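Local coordinates for single-strand DNA-binding protein (Agrobacterium tumefaciens, PDB 3BTP) that binds single-stranded DNA without regard to nucleotide sequence and mediates the nuclear uptake of the transferred T-DNA copies during plant transformation, at residues K222-Y227 with E232-Q237; D262-I265 with D271-F274; P347-N352 with D425-P430; V453-G458 with P465-E470; V499-E502 with L508-D511. All coordinates share one frame; numbering follows the deposited sequence.

Contact 3 is buried, contact 2 is partly buried, and contacts 1, 4 and 5 lie at the surface. Only contact 2 is tied by backbone hydrogen bonds across its segments, since it is a hairpin of a four-stranded sheet; contact 1, about 28 Å away between centres, brings loop charges together without a bond. Contacts 3, 4 and 5 all attach to the closed eight-stranded barrel. Contact 3 packs a helix end on strand 349-352 with small aliphatic groups, contact 4 lays a leucine against strand 453-456, and contact 5 sets a tyrosine beside a helix start. Centres of contacts 4 and 5 are about 17 Å apart, and strand 480-485 borders both.

Contact 1. Residues K222-Y227 with E232-Q237; sequences KLDRNY and EDRYIQ
K222 and D233 mark the nearest approach of the two backbones, with CA atoms 8.9 Å apart, so the irregular segment 222-227 passes at a distance from the short 3-10 turn that leads into strand 235-237. Only oxygens meet here: D233 OD2 stands 4.0 Å from the carbonyl O of K222, and no hydrogen bond joins them. D233 CG lies anti to its own carbonyl carbon (chi1 -68°), and the carboxylate that this directs toward segment 222-227 is engaged elsewhere, in a salt bridge from OD2 to R230 NE. K222 CB points away from segment 232-237. A second approach is electrostatic: D224 OD2 lies 4.5 Å from R234 NH2, well out of the guanidinium plane, so the opposite charges may attract weakly at this range but no N-H is aimed at the oxygen. An arginine suits this place because its long chain carries charge across a gap that the backbones do not close. The other oxygen, D224 OD1, is held within its own loop. It accepts the backbone N of N226 at 2.9 Å, on the anti side of the carboxylate and 30° out of its plane, and also the backbone N of K228. Aspartate is well suited to this role, since its short side chain reaches forward to amides two and four residues on. The result is an Asx turn built on a type I beta turn from D224 to Y227, in a surface loop.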
# COMPACT_ATOMS: atom_id res chain seq x y z
N LYS A 222 -23.05 -17.20 -9.46
CA LYS A 222 -23.73 -16.96 -8.20
C LYS A 222 -22.78 -17.01 -7.02
O LYS A 222 -21.88 -17.86 -6.96
CB LYS A 222 -24.93 -17.93 -8.03
CG LYS A 222 -26.14 -17.55 -8.91
CD LYS A 222 -26.32 -18.55 -10.01
CE LYS A 222 -27.68 -18.40 -10.76
NZ LYS A 222 -28.49 -19.69 -10.91
N LEU A 223 -22.98 -16.08 -6.09
CA LEU A 223 -22.12 -15.95 -4.93
C LEU A 223 -22.44 -16.97 -3.84
O LEU A 223 -23.58 -17.45 -3.76
CB LEU A 223 -22.16 -14.52 -4.34
CG LEU A 223 -21.65 -13.36 -5.20
CD1 LEU A 223 -21.73 -12.01 -4.43
CD2 LEU A 223 -20.26 -13.60 -5.74
N ASP A 224 -21.46 -17.28 -2.99
CA ASP A 224 -21.74 -17.99 -1.73
C ASP A 224 -22.31 -17.03 -0.64
O ASP A 224 -22.33 -15.80 -0.81
CB ASP A 224 -20.52 -18.77 -1.22
CG ASP A 224 -19.44 -17.86 -0.61
OD1 ASP A 224 -19.78 -16.81 -0.02
OD2 ASP A 224 -18.24 -18.21 -0.70
N ARG A 225 -22.75 -17.62 0.48
CA ARG A 225 -23.56 -16.89 1.49
C ARG A 225 -22.81 -15.74 2.16
O ARG A 225 -23.44 -14.84 2.70
CB ARG A 225 -24.12 -17.87 2.52
CG ARG A 225 -24.32 -19.28 1.92
CD ARG A 225 -24.55 -20.36 2.99
NE ARG A 225 -23.79 -20.12 4.22
CZ ARG A 225 -24.12 -20.58 5.43
NH1 ARG A 225 -25.21 -21.35 5.59
NH2 ARG A 225 -23.36 -20.29 6.47
N ASN A 226 -21.48 -15.78 2.11
CA ASN A 226 -20.59 -14.73 2.58
C ASN A 226 -20.54 -13.60 1.53
O ASN A 226 -19.73 -12.67 1.64
CB ASN A 226 -19.18 -15.35 2.75
CG ASN A 226 -18.47 -14.97 4.08
OD1 ASN A 226 -19.07 -14.42 5.02
ND2 ASN A 226 -17.18 -15.29 4.15
N TYR A 227 -21.42 -13.69 0.52
CA TYR A 227 -21.41 -12.82 -0.68
C TYR A 227 -20.06 -12.78 -1.40
O TYR A 227 -19.63 -11.72 -1.87
CB TYR A 227 -22.00 -11.41 -0.38
CG TYR A 227 -23.45 -11.55 0.01
CD1 TYR A 227 -24.48 -11.44 -0.94
CD2 TYR A 227 -23.79 -11.90 1.33
CE1 TYR A 227 -25.82 -11.65 -0.57
CE2 TYR A 227 -25.13 -12.10 1.70
CZ TYR A 227 -26.14 -11.97 0.75
OH TYR A 227 -27.47 -12.17 1.16
N GLU A 232 -14.67 -22.75 -6.62
CA GLU A 232 -14.61 -23.12 -8.01
C GLU A 232 -14.75 -21.98 -8.99
O GLU A 232 -14.57 -22.24 -10.18
CB GLU A 232 -15.57 -24.27 -8.42
CG GLU A 232 -16.89 -24.41 -7.70
CD GLU A 232 -16.80 -24.95 -6.23
OE1 GLU A 232 -16.62 -24.12 -5.33
OE2 GLU A 232 -17.00 -26.16 -5.94
N ASP A 233 -15.12 -20.77 -8.55
CA ASP A 233 -15.31 -19.67 -9.50
C ASP A 233 -14.24 -18.62 -9.41
O ASP A 233 -14.31 -17.61 -10.09
CB ASP A 233 -16.62 -18.96 -9.24
CG ASP A 233 -17.85 -19.81 -9.54
OD1 ASP A 233 -17.92 -20.50 -10.61
OD2 ASP A 233 -18.79 -19.74 -8.70
N ARG A 234 -13.26 -18.83 -8.54
CA ARG A 234 -12.25 -17.82 -8.28
C ARG A 234 -10.90 -18.04 -8.88
O ARG A 234 -9.96 -17.46 -8.40
CB ARG A 234 -12.10 -17.48 -6.76
CG ARG A 234 -11.89 -18.65 -5.92
CD ARG A 234 -11.54 -18.29 -4.52
NE ARG A 234 -12.68 -17.73 -3.80
CZ ARG A 234 -12.97 -17.99 -2.52
NH1 ARG A 234 -12.20 -18.84 -1.79
NH2 ARG A 234 -14.02 -17.39 -1.98
N TYR A 235 -10.80 -18.85 -9.94
CA TYR A 235 -9.52 -19.11 -10.66
C TYR A 235 -9.60 -18.88 -12.14
O TYR A 235 -10.66 -19.03 -12.75
CB TYR A 235 -8.95 -20.50 -10.40
CG TYR A 235 -8.72 -20.71 -8.93
CD1 TYR A 235 -7.51 -20.36 -8.32
CD2 TYR A 235 -9.75 -21.21 -8.14
CE1 TYR A 235 -7.37 -20.48 -6.96
CE2 TYR A 235 -9.59 -21.37 -6.81
CZ TYR A 235 -8.43 -21.01 -6.22
OH TYR A 235 -8.36 -21.21 -4.88
N ILE A 236 -8.50 -18.41 -12.71
CA ILE A 236 -8.35 -18.44 -14.14
C ILE A 236 -7.29 -19.50 -14.40
O ILE A 236 -6.34 -19.60 -13.65
CB ILE A 236 -7.90 -17.07 -14.73
CG1 ILE A 236 -9.03 -16.05 -14.64
CG2 ILE A 236 -7.48 -17.22 -16.18
CD1 ILE A 236 -10.48 -16.63 -14.89
N GLN A 237 -7.50 -20.30 -15.43
CA GLN A 237 -6.56 -21.32 -15.89
C GLN A 237 -5.73 -20.79 -17.04
O GLN A 237 -6.26 -20.29 -18.05
CB GLN A 237 -7.37 -22.55 -16.37
CG GLN A 237 -6.55 -23.80 -16.77
CD GLN A 237 -5.87 -24.39 -15.61
OE1 GLN A 237 -6.53 -24.86 -14.70
NE2 GLN A 237 -4.53 -24.34 -15.59

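Contact 2. Residues D262-I265 with D271-F274; sequences DILI and DIHF
The F274 ring is met at its edge by I263 O, which lies near the ring plane and 3.5 Å from CD1. Over one face stands CG2 of I272, 3.7 Å above the plane and shifted toward the rim, a packing made within F274's own strand. L264 approaches the same ring obliquely, its CG 3.7 Å from F274 CE1. With CG anti to the backbone N (chi1 -171°), L264 runs alongside the phenylalanine and points the same way, while its CG also lies 4.1 Å from I272 CG2. Branched and aromatic carbons suit a strand face that packs against I118 and V120. Beneath this layer the backbones pair antiparallel. I265 and H273 form a hydrogen-bonded pair: I265 N gives an almost straight bond of 2.8 Å to H273 O, and H273 N returns one of 2.9 Å to I265 O in the carbonyl plane. L264 and F274 form the next, non-hydrogen-bonded pair. Beyond it D262 and I263 both face S275, a classic beta bulge. The hairpin lies at one edge of a four-stranded antiparallel sheet, with strand 304-308 on the far side of strand 263-266. I265 packs against F291, I295 and Y299 of helix 288-299, where the H273 ring also meets Y299, whereas L264 and I272 touch I118, and F274 touches V120, of strand 117-124.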
# COMPACT_ATOMS: atom_id res chain seq x y z
N ASP A 262 1.49 -12.07 -14.40
CA ASP A 262 1.94 -11.86 -13.07
C ASP A 262 2.81 -10.56 -13.03
O ASP A 262 2.77 -9.80 -12.05
CB ASP A 262 2.85 -13.04 -12.69
CG ASP A 262 2.18 -14.44 -12.86
OD1 ASP A 262 0.94 -14.53 -12.83
OD2 ASP A 262 2.88 -15.48 -13.01
N ILE A 263 3.64 -10.37 -14.06
CA ILE A 263 4.79 -9.46 -14.00
C ILE A 263 4.66 -8.56 -15.19
O ILE A 263 4.45 -9.01 -16.29
CB ILE A 263 6.13 -10.20 -14.01
CG1 ILE A 263 6.33 -11.06 -12.74
CG2 ILE A 263 7.26 -9.25 -14.18
CD1 ILE A 263 7.40 -12.14 -12.86
N LEU A 264 4.78 -7.26 -14.95
CA LEU A 264 4.95 -6.24 -16.01
C LEU A 264 6.29 -5.50 -15.83
O LEU A 264 6.52 -4.89 -14.81
CB LEU A 264 3.76 -5.24 -15.94
CG LEU A 264 3.52 -4.15 -17.03
CD1 LEU A 264 2.15 -3.49 -16.76
CD2 LEU A 264 4.58 -3.08 -17.04
N ILE A 265 7.14 -5.50 -16.85
CA ILE A 265 8.41 -4.79 -16.82
C ILE A 265 8.23 -3.58 -17.72
O ILE A 265 7.78 -3.70 -18.84
CB ILE A 265 9.55 -5.67 -17.45
CG1 ILE A 265 9.55 -7.13 -16.90
CG2 ILE A 265 10.98 -4.94 -17.48
CD1 ILE A 265 9.96 -7.26 -15.49
N ASP A 271 8.91 0.67 -22.97
CA ASP A 271 8.56 -0.58 -23.59
C ASP A 271 8.12 -1.55 -22.47
O ASP A 271 8.75 -1.61 -21.42
CB ASP A 271 9.83 -1.18 -24.27
CG ASP A 271 10.33 -0.35 -25.55
OD1 ASP A 271 9.48 0.04 -26.42
OD2 ASP A 271 11.58 -0.15 -25.68
N ILE A 272 7.11 -2.35 -22.77
CA ILE A 272 6.46 -3.22 -21.83
C ILE A 272 6.84 -4.65 -22.16
O ILE A 272 6.73 -5.09 -23.33
CB ILE A 272 4.92 -3.08 -21.98
CG1 ILE A 272 4.46 -1.61 -21.84
CG2 ILE A 272 4.21 -4.04 -21.07
CD1 ILE A 272 4.94 -0.98 -20.55
N HIS A 273 7.31 -5.40 -21.14
CA HIS A 273 7.45 -6.85 -21.29
C HIS A 273 6.63 -7.52 -20.21
O HIS A 273 6.55 -7.05 -19.09
CB HIS A 273 8.91 -7.29 -21.28
CG HIS A 273 9.73 -6.67 -22.38
ND1 HIS A 273 10.35 -5.44 -22.25
CD2 HIS A 273 9.94 -7.05 -23.67
CE1 HIS A 273 10.92 -5.11 -23.40
NE2 HIS A 273 10.69 -6.08 -24.27
N PHE A 274 6.00 -8.62 -20.56
CA PHE A 274 5.11 -9.32 -19.66
C PHE A 274 5.64 -10.67 -19.42
O PHE A 274 6.19 -11.26 -20.30
CB PHE A 274 3.77 -9.49 -20.28
CG PHE A 274 2.90 -8.29 -20.18
CD1 PHE A 274 2.48 -7.82 -18.95
CD2 PHE A 274 2.42 -7.68 -21.34
CE1 PHE A 274 1.63 -6.75 -18.87
CE2 PHE A 274 1.58 -6.62 -21.25
CZ PHE A 274 1.18 -6.13 -20.03

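Contact 3. Residues P347-N352 with D425-P430; sequences PAATVN and DQVGLP
V427 leaves the last turn of helix 417-427 with CB directed at A349, the two CB atoms 4.6 Å apart. From there the valine forks. CG1 approaches A349 CB to 4.1 Å, and CG2 lies 4.2 Å from the same methyl, so the single carbon of A349 faces both branches. CG2 also skirts the preceding residue, 4.4 Å from A348 CB. L429 adds a third point of contact, bringing CD1 within 4.3 Å of A349 CB. These are purely apolar touches, and no hydrogen bond crosses between the segments. Alanine fits because its lone methyl permits the helix end to come close to the strand; valine offers two short branches that need no long reach. Between V427 and L429 the chain turns at G428, whose positive phi makes it the C-prime residue of a Schellman motif: L429 N bonds to M424 O, with a weak bond from G428 N to D425 O. That reversal puts V427 and L429 on the same methyl. Strand 349-352 pairs with strands 367-370 and 396-399 of the barrel; V371 of helix 371-377 touches A349, V427 and L429, and L387 of helix 382-388 packs on L429.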
# COMPACT_ATOMS: atom_id res chain seq x y z
N PRO A 347 9.00 -0.44 11.75
CA PRO A 347 9.64 0.73 11.02
C PRO A 347 10.76 1.46 11.85
O PRO A 347 10.63 1.57 13.07
CB PRO A 347 8.46 1.70 10.71
CG PRO A 347 7.22 0.93 10.98
CD PRO A 347 7.54 -0.33 11.82
N ALA A 348 11.81 1.94 11.15
CA ALA A 348 12.95 2.61 11.74
C ALA A 348 12.63 3.92 12.48
O ALA A 348 13.23 4.24 13.53
CB ALA A 348 14.01 2.84 10.67
N ALA A 349 11.66 4.66 11.92
CA ALA A 349 11.19 5.88 12.49
C ALA A 349 9.71 5.99 12.10
O ALA A 349 9.35 5.53 11.03
CB ALA A 349 12.00 7.05 11.93
N THR A 350 8.92 6.68 12.92
CA THR A 350 7.50 6.79 12.77
C THR A 350 7.11 8.28 13.07
O THR A 350 7.81 8.95 13.86
CB THR A 350 6.92 5.71 13.77
OG1 THR A 350 6.42 4.51 13.06
CG2 THR A 350 6.04 6.21 14.77
N VAL A 351 6.01 8.79 12.47
CA VAL A 351 5.49 10.11 12.84
C VAL A 351 4.02 9.97 13.22
O VAL A 351 3.26 9.28 12.48
CB VAL A 351 5.71 11.21 11.72
CG1 VAL A 351 4.91 10.92 10.41
CG2 VAL A 351 5.33 12.59 12.25
N ASN A 352 3.63 10.62 14.34
CA ASN A 352 2.28 10.67 14.76
C ASN A 352 1.45 11.73 13.97
O ASN A 352 1.74 12.92 14.04
CB ASN A 352 2.19 11.00 16.27
CG ASN A 352 0.78 10.71 16.85
OD1 ASN A 352 -0.07 10.10 16.20
ND2 ASN A 352 0.58 11.10 18.05
N ASP A 425 20.30 9.05 8.95
CA ASP A 425 20.77 9.04 7.53
C ASP A 425 19.99 8.02 6.68
O ASP A 425 19.54 8.35 5.59
CB ASP A 425 22.33 8.90 7.47
CG ASP A 425 22.90 8.33 6.07
OD1 ASP A 425 22.17 8.16 5.04
OD2 ASP A 425 24.16 8.02 6.01
N GLN A 426 19.76 6.81 7.19
CA GLN A 426 19.08 5.78 6.42
C GLN A 426 17.66 6.19 6.18
O GLN A 426 17.12 5.95 5.13
CB GLN A 426 19.09 4.44 7.18
CG GLN A 426 18.70 3.19 6.36
CD GLN A 426 18.99 1.85 7.12
OE1 GLN A 426 18.59 1.68 8.30
NE2 GLN A 426 19.69 0.89 6.43
N VAL A 427 17.03 6.79 7.17
CA VAL A 427 15.62 7.11 7.02
C VAL A 427 15.36 8.47 6.33
O VAL A 427 14.24 8.73 5.90
CB VAL A 427 14.86 6.94 8.38
CG1 VAL A 427 14.85 8.27 9.19
CG2 VAL A 427 13.47 6.41 8.10
N GLY A 428 16.37 9.33 6.25
CA GLY A 428 16.22 10.64 5.61
C GLY A 428 15.77 11.79 6.50
O GLY A 428 15.24 12.78 6.03
N LEU A 429 16.03 11.69 7.80
CA LEU A 429 15.72 12.76 8.72
C LEU A 429 17.00 13.51 9.09
O LEU A 429 18.11 12.90 9.10
CB LEU A 429 14.97 12.22 9.97
CG LEU A 429 13.51 11.77 9.74
CD1 LEU A 429 13.00 11.17 10.98
CD2 LEU A 429 12.55 12.89 9.32
N PRO A 430 16.86 14.83 9.35
CA PRO A 430 18.06 15.59 9.78
C PRO A 430 18.37 15.38 11.27
O PRO A 430 17.47 15.37 12.09
CB PRO A 430 17.70 17.04 9.43
CG PRO A 430 16.14 17.06 9.70
CD PRO A 430 15.64 15.68 9.26

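Contact 4. Residues V453-G458 with P465-E470; sequences VIVADG and PDLSPE
L467 meets V455 and D457, with each of its two methyl branches assigned to a different partner. CD1 lies over the forked end of the valine, 3.7 Å from V455 CG1 and also in contact with V455 CB and CG2, so one methyl nestles against the whole branched group. With L467 CG anti to the carbonyl carbon (chi1 -55°), the side chain, whose CB points toward the strand, meets that of V455 at a slant. CD2 passes the aspartate, 4.0 Å from D457 OD2, and the two side chains run antiparallel past one another. This is plain contact between a methyl and a carboxylate oxygen; the polar business of D457 is done at OD1, which forms a salt bridge with K471 NZ. D457 thus marks where the apolar patch gives way to charge near the surface. A leucine suits the loop because its fork spans V455 in the strand and D457 just beyond its end, and a beta-branched valine suits the strand because its methyls give a broad target close to the backbone. The backbones themselves stay apart, V455 CA and L467 CA being 8.6 Å from one another, and no hydrogen bond links the segments. V455 pairs by backbone bonds with R462, and L467 also touches R462. The arrangement is that of a beta hairpin, strands 453-456 and 460-462 of the closed barrel, whose outgoing loop folds back over one of its strands.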
# COMPACT_ATOMS: atom_id res chain seq x y z
N VAL A 453 -0.95 1.17 24.43
CA VAL A 453 -0.53 0.09 23.57
C VAL A 453 -0.60 0.67 22.18
O VAL A 453 -1.51 1.43 21.87
CB VAL A 453 -1.49 -1.08 23.64
CG1 VAL A 453 -1.07 -2.21 22.65
CG2 VAL A 453 -1.67 -1.57 25.06
N ILE A 454 0.42 0.39 21.38
CA ILE A 454 0.31 0.54 19.96
C ILE A 454 0.59 -0.75 19.19
O ILE A 454 1.35 -1.57 19.61
CB ILE A 454 1.09 1.82 19.44
CG1 ILE A 454 2.58 1.73 19.66
CG2 ILE A 454 0.52 3.10 20.13
CD1 ILE A 454 3.24 2.92 19.12
N VAL A 455 -0.03 -0.92 18.04
CA VAL A 455 0.08 -2.15 17.32
C VAL A 455 0.55 -1.92 15.89
O VAL A 455 -0.07 -1.16 15.20
CB VAL A 455 -1.33 -2.96 17.31
CG1 VAL A 455 -1.16 -4.28 16.54
CG2 VAL A 455 -1.83 -3.23 18.79
N ALA A 456 1.58 -2.64 15.44
CA ALA A 456 2.12 -2.53 14.10
C ALA A 456 1.23 -3.25 13.07
O ALA A 456 0.81 -4.35 13.27
CB ALA A 456 3.57 -3.06 14.06
N ASP A 457 0.94 -2.59 11.97
CA ASP A 457 -0.05 -3.11 11.03
C ASP A 457 0.26 -2.41 9.73
O ASP A 457 -0.24 -1.31 9.50
CB ASP A 457 -1.42 -2.67 11.52
CG ASP A 457 -2.56 -3.06 10.57
OD1 ASP A 457 -2.52 -4.20 9.95
OD2 ASP A 457 -3.49 -2.22 10.48
N GLY A 458 1.09 -3.02 8.91
CA GLY A 458 1.69 -2.35 7.79
C GLY A 458 2.76 -1.33 8.22
O GLY A 458 3.44 -1.50 9.24
N PRO A 465 -8.21 -0.03 19.90
CA PRO A 465 -9.59 0.20 19.40
C PRO A 465 -9.77 0.63 17.94
O PRO A 465 -10.90 0.69 17.49
CB PRO A 465 -10.14 1.30 20.31
CG PRO A 465 -8.95 1.87 21.03
CD PRO A 465 -7.91 0.79 21.10
N ASP A 466 -8.68 0.92 17.23
CA ASP A 466 -8.73 1.24 15.82
C ASP A 466 -8.60 0.01 14.94
O ASP A 466 -8.77 0.09 13.72
CB ASP A 466 -7.64 2.24 15.46
CG ASP A 466 -8.13 3.65 15.53
OD1 ASP A 466 -9.37 3.82 15.43
OD2 ASP A 466 -7.30 4.60 15.67
N LEU A 467 -8.26 -1.14 15.53
CA LEU A 467 -8.11 -2.33 14.68
C LEU A 467 -9.45 -3.06 14.61
O LEU A 467 -10.19 -3.12 15.61
CB LEU A 467 -7.03 -3.27 15.20
CG LEU A 467 -5.60 -2.78 15.47
CD1 LEU A 467 -4.87 -3.90 16.23
CD2 LEU A 467 -4.93 -2.47 14.18
N SER A 468 -9.75 -3.60 13.44
CA SER A 468 -10.97 -4.36 13.23
C SER A 468 -10.92 -5.65 14.03
O SER A 468 -9.82 -6.19 14.27
CB SER A 468 -11.10 -4.73 11.77
OG SER A 468 -10.27 -5.84 11.48
N PRO A 469 -12.11 -6.16 14.43
CA PRO A 469 -12.11 -7.46 15.17
C PRO A 469 -11.29 -8.61 14.55
O PRO A 469 -10.69 -9.38 15.30
CB PRO A 469 -13.62 -7.78 15.32
CG PRO A 469 -14.28 -6.41 15.34
CD PRO A 469 -13.47 -5.59 14.31
N GLU A 470 -11.23 -8.71 13.23
CA GLU A 470 -10.43 -9.77 12.59
C GLU A 470 -8.90 -9.55 12.66
O GLU A 470 -8.14 -10.53 12.78
CB GLU A 470 -10.89 -10.03 11.14
CG GLU A 470 -9.75 -10.29 10.13
CD GLU A 470 -10.16 -11.21 8.96
OE1 GLU A 470 -11.21 -10.94 8.28
OE2 GLU A 470 -9.41 -12.19 8.70

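Contact 5. Residues V499-E502 with L508-D511; sequences VEYE and LPSD
Y501 OH is hydrogen-bonded to D484 OD1 and lies 4.1 Å from P509 CD, so the tyrosine is anchored at its far end where it packs on the proline. CD1 of L508 comes to the ring obliquely, 4.1 Å from its centroid and 29° off the normal, an off-centre CH-pi contact. The same methyl is 3.7 Å from Y501 CD2, on the side of the ring toward the main chain. P509 meets the other end, its CD 4.0 Å from Y501 CE2, and the proline ring stands roughly perpendicular to the run of the tyrosine side chain. Here a short helix, 498-503, is followed by a short connection into helix 510-515, with P509 at the N-cap. The amide at that position is not used in the helix's own bonding, so proline's missing N-H costs the helix nothing, and its rigid ring gives the tyrosine a firm apolar partner. At the start of this second helix, D511 OD2 forms salt bridges with R485, from barrel strand 480-485, and with R491. Tyrosine combines a flat apolar surface with a hydroxyl able to reach D484. I482 of strand 480-485 touches Y501, L508 and P509, and P509 rests against R485 as well.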
# COMPACT_ATOMS: atom_id res chain seq x y z
N VAL A 499 7.30 -8.86 23.82
CA VAL A 499 8.27 -9.97 23.92
C VAL A 499 9.39 -9.68 24.89
O VAL A 499 9.90 -10.59 25.60
CB VAL A 499 8.89 -10.36 22.52
CG1 VAL A 499 9.98 -11.40 22.67
CG2 VAL A 499 7.79 -10.94 21.57
N GLU A 500 9.78 -8.41 24.94
CA GLU A 500 10.70 -8.00 25.97
C GLU A 500 10.08 -8.06 27.36
O GLU A 500 10.78 -8.31 28.32
CB GLU A 500 11.29 -6.61 25.68
CG GLU A 500 12.35 -6.62 24.65
CD GLU A 500 13.58 -7.36 25.17
OE1 GLU A 500 14.29 -6.75 26.04
OE2 GLU A 500 13.81 -8.54 24.75
N TYR A 501 8.77 -7.80 27.47
CA TYR A 501 8.12 -7.87 28.80
C TYR A 501 8.17 -9.32 29.36
O TYR A 501 8.47 -9.53 30.53
CB TYR A 501 6.68 -7.34 28.79
CG TYR A 501 6.58 -5.84 29.00
CD1 TYR A 501 6.91 -4.95 28.00
CD2 TYR A 501 6.17 -5.33 30.24
CE1 TYR A 501 6.82 -3.59 28.19
CE2 TYR A 501 6.09 -3.92 30.48
CZ TYR A 501 6.40 -3.07 29.43
OH TYR A 501 6.28 -1.72 29.62
N GLU A 502 7.91 -10.27 28.49
CA GLU A 502 8.00 -11.69 28.77
C GLU A 502 9.41 -12.17 29.08
O GLU A 502 9.61 -12.91 29.99
CB GLU A 502 7.47 -12.42 27.55
CG GLU A 502 6.42 -13.40 27.85
CD GLU A 502 5.86 -14.02 26.54
OE1 GLU A 502 5.18 -13.25 25.78
OE2 GLU A 502 6.13 -15.23 26.29
N LEU A 508 3.07 -6.13 32.67
CA LEU A 508 2.46 -5.04 31.93
C LEU A 508 1.82 -4.04 32.87
O LEU A 508 1.24 -4.47 33.86
CB LEU A 508 1.36 -5.60 31.06
CG LEU A 508 1.44 -5.85 29.55
CD1 LEU A 508 2.78 -6.25 29.04
CD2 LEU A 508 0.48 -6.91 29.33
N PRO A 509 1.90 -2.71 32.56
CA PRO A 509 1.09 -1.76 33.32
C PRO A 509 -0.39 -2.13 33.12
O PRO A 509 -0.75 -2.73 32.09
CB PRO A 509 1.41 -0.40 32.68
CG PRO A 509 2.66 -0.61 31.81
CD PRO A 509 2.69 -2.05 31.48
N SER A 510 -1.22 -1.79 34.10
CA SER A 510 -2.63 -2.18 34.11
C SER A 510 -3.47 -1.57 32.96
O SER A 510 -4.30 -2.26 32.36
CB SER A 510 -3.25 -1.98 35.51
OG SER A 510 -2.89 -0.73 36.09
N ASP A 511 -3.18 -0.32 32.59
CA ASP A 511 -3.83 0.28 31.38
C ASP A 511 -3.58 -0.57 30.12
O ASP A 511 -4.52 -0.96 29.42
CB ASP A 511 -3.49 1.79 31.20
CG ASP A 511 -2.01 2.08 30.99
OD1 ASP A 511 -1.22 1.16 30.73
OD2 ASP A 511 -1.61 3.27 31.05